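Local coordinates for putative heme binding protein (Tannerella forsythia, PDB 6EU8), which probably binds heme as a member of the HmuY-like family, with heme-binding properties that differ from those of Porphyromonas gingivalis HmuY, at residues E43-K48 and L53-A58. Residues are numbered along the deposited sequence; the frame is centred on the assembly and turned at random.
Sequences EWHVMK and LETIPA
W44 and I56 face each other as a hydrogen-bonded pair in an antiparallel beta hairpin, strand 44-48 returning as strand 51-56; the axes of the short segments 44-48 and 53-56 come within 4.7 Å, their N-to-C directions 159° apart. Two backbone bonds join the pair, I56 N to W44 O (2.9 Å) and W44 N to I56 O. V46 and E54 form the next such pair on the same face. There the regular pattern breaks: V46 O accepts from L53 N at 2.9 Å and only weakly from E54 N, so L53 and E54 both oppose one residue, a classic beta bulge.

On the face of W44, V46, E54 and I56 the contacts run mainly between aliphatic carbons. W44 and I56 meet through their CB atoms, while I56 CD1 reaches V46 CG2 (4.1 Å) and also lies at the indole edge, near its plane. The indole turns off toward D40, whose OD1 is hydrogen-bonded to W44 NE1. V46 and E54 run side by side, CB against CB. At the bulge, L53 CD2 packs on K48 CB at 3.8 Å.

The other face carries H45 and T55, a non-hydrogen-bonded pair whose side chains point the same way, T55 CG2 touching H45 CD2. H45 ND1 is hydrogen-bonded to D112 OD1; NE2 donates to E43 OE1 (2.8 Å, 169°), which lies in the imidazole plane and uses its anti lone pair. E43 gets there with CG anti to the backbone N (chi1 -179°), a course that also brings CG against I56 O. Its second oxygen, OE2, accepts a hydrogen bond from a water that in turn accepts from A58 N at 3.0 Å.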
loop_
_atom_site.group_PDB
_atom_site.type_symbol
_atom_site.label_atom_id
_atom_site.label_comp_id
_atom_site.label_asym_id
_atom_site.label_seq_id
_atom_site.Cartn_x
_atom_site.Cartn_y
_atom_site.Cartn_z
ATOM N N GLU A 43 10.643 10.550 10.993
ATOM C CA GLU A 43 11.825 10.327 11.818
ATOM C C GLU A 43 11.884 8.802 12.119
ATOM O O GLU A 43 10.898 8.218 12.539
ATOM C CB GLU A 43 11.802 11.146 13.118
ATOM C CG GLU A 43 13.049 10.933 13.949
ATOM C CD GLU A 43 13.078 11.818 15.173
ATOM O OE1 GLU A 43 12.488 11.442 16.219
ATOM O OE2 GLU A 43 13.666 12.927 15.034
ATOM N N TRP A 44 13.026 8.174 11.841
ATOM C CA TRP A 44 13.121 6.709 12.057
ATOM C C TRP A 44 13.687 6.425 13.438
ATOM O O TRP A 44 14.529 7.181 13.945
ATOM C CB TRP A 44 13.961 6.061 10.995
ATOM C CG TRP A 44 13.380 6.042 9.588
ATOM C CD1 TRP A 44 12.208 6.621 9.150
ATOM C CD2 TRP A 44 14.002 5.489 8.432
ATOM N NE1 TRP A 44 12.059 6.408 7.796
ATOM C CE2 TRP A 44 13.138 5.707 7.329
ATOM C CE3 TRP A 44 15.194 4.780 8.229
ATOM C CZ2 TRP A 44 13.456 5.283 6.021
ATOM C CZ3 TRP A 44 15.515 4.365 6.944
ATOM C CH2 TRP A 44 14.639 4.581 5.864
ATOM N N HIS A 45 13.202 5.343 14.042
ATOM C CA HIS A 45 13.487 5.033 15.434
ATOM C C HIS A 45 14.071 3.623 15.518
ATOM O O HIS A 45 13.431 2.644 15.062
ATOM C CB HIS A 45 12.243 5.199 16.300
ATOM C CG HIS A 45 11.793 6.637 16.416
ATOM N ND1 HIS A 45 10.498 6.993 16.674
ATOM C CD2 HIS A 45 12.501 7.790 16.349
ATOM C CE1 HIS A 45 10.404 8.316 16.718
ATOM N NE2 HIS A 45 11.607 8.823 16.512
ATOM N N VAL A 46 15.303 3.555 16.052
ATOM C CA VAL A 46 16.009 2.255 16.241
ATOM C C VAL A 46 15.564 1.687 17.573
ATOM O O VAL A 46 15.685 2.335 18.622
ATOM C CB VAL A 46 17.535 2.432 16.178
ATOM C CG1 VAL A 46 18.278 1.115 16.439
ATOM C CG2 VAL A 46 17.966 2.992 14.851
ATOM N N MET A 47 14.985 0.490 17.536
ATOM C CA MET A 47 14.534 -0.212 18.738
ATOM C C MET A 47 15.630 -1.211 19.091
ATOM O O MET A 47 16.090 -1.956 18.225
ATOM C CB MET A 47 13.238 -0.976 18.478
ATOM C CG MET A 47 12.061 -0.112 18.139
ATOM S SD MET A 47 11.642 0.929 19.561
ATOM C CE MET A 47 10.903 2.233 18.620
ATOM N N LYS A 48 16.083 -1.178 20.345
ATOM C CA LYS A 48 17.126 -2.086 20.846
ATOM C C LYS A 48 16.634 -2.592 22.198
ATOM O O LYS A 48 16.297 -1.798 23.081
ATOM C CB LYS A 48 18.465 -1.343 20.987
ATOM C CG LYS A 48 19.541 -2.058 21.816
ATOM C CD LYS A 48 20.321 -3.054 20.984
ATOM C CE LYS A 48 21.221 -3.915 21.870
ATOM N NZ LYS A 48 22.001 -4.852 21.025
ATOM N N LEU A 53 15.835 3.465 21.326
ATOM C CA LEU A 53 17.230 3.745 21.661
ATOM C C LEU A 53 17.788 4.945 20.904
ATOM O O LEU A 53 18.331 5.853 21.529
ATOM C CB LEU A 53 18.105 2.534 21.301
ATOM C CG LEU A 53 19.615 2.602 21.602
ATOM C CD1 LEU A 53 19.895 2.014 22.974
ATOM C CD2 LEU A 53 20.443 1.882 20.541
ATOM N N GLU A 54 17.723 4.907 19.567
ATOM C CA GLU A 54 18.352 5.907 18.724
ATOM C C GLU A 54 17.367 6.497 17.733
ATOM O O GLU A 54 16.327 5.880 17.432
ATOM C CB GLU A 54 19.528 5.324 17.956
ATOM C CG GLU A 54 20.715 5.066 18.841
ATOM C CD GLU A 54 21.802 4.242 18.184
ATOM O OE1 GLU A 54 21.802 4.067 16.941
ATOM O OE2 GLU A 54 22.670 3.771 18.947
ATOM N N THR A 55 17.710 7.687 17.225
ATOM C CA THR A 55 16.929 8.324 16.153
ATOM C C THR A 55 17.751 8.479 14.880
ATOM O O THR A 55 18.992 8.597 14.918
ATOM C CB THR A 55 16.451 9.750 16.522
ATOM O OG1 THR A 55 17.591 10.591 16.740
ATOM C CG2 THR A 55 15.615 9.745 17.705
ATOM N N ILE A 56 17.070 8.495 13.740
ATOM C CA ILE A 56 17.642 8.824 12.443
ATOM C C ILE A 56 16.819 9.990 11.896
ATOM O O ILE A 56 15.591 9.872 11.830
ATOM C CB ILE A 56 17.610 7.618 11.475
ATOM C CG1 ILE A 56 18.448 6.424 12.021
ATOM C CG2 ILE A 56 18.120 8.020 10.096
ATOM C CD1 ILE A 56 18.160 5.119 11.295
ATOM N N PRO A 57 17.476 11.109 11.501
ATOM C CA PRO A 57 16.703 12.297 11.174
ATOM C C PRO A 57 15.734 12.121 10.021
ATOM O O PRO A 57 16.051 11.466 9.044
ATOM C CB PRO A 57 17.770 13.321 10.774
ATOM C CG PRO A 57 19.022 12.865 11.365
ATOM C CD PRO A 57 18.929 11.375 11.448
ATOM N N ALA A 58 14.578 12.740 10.136
ATOM C CA ALA A 58 13.604 12.832 9.053
ATOM C C ALA A 58 14.244 13.513 7.834
ATOM O O ALA A 58 14.946 14.533 8.007
ATOM C CB ALA A 58 12.390 13.610 9.495
HETATM O O HOH W 1 14.298 14.252 12.677
#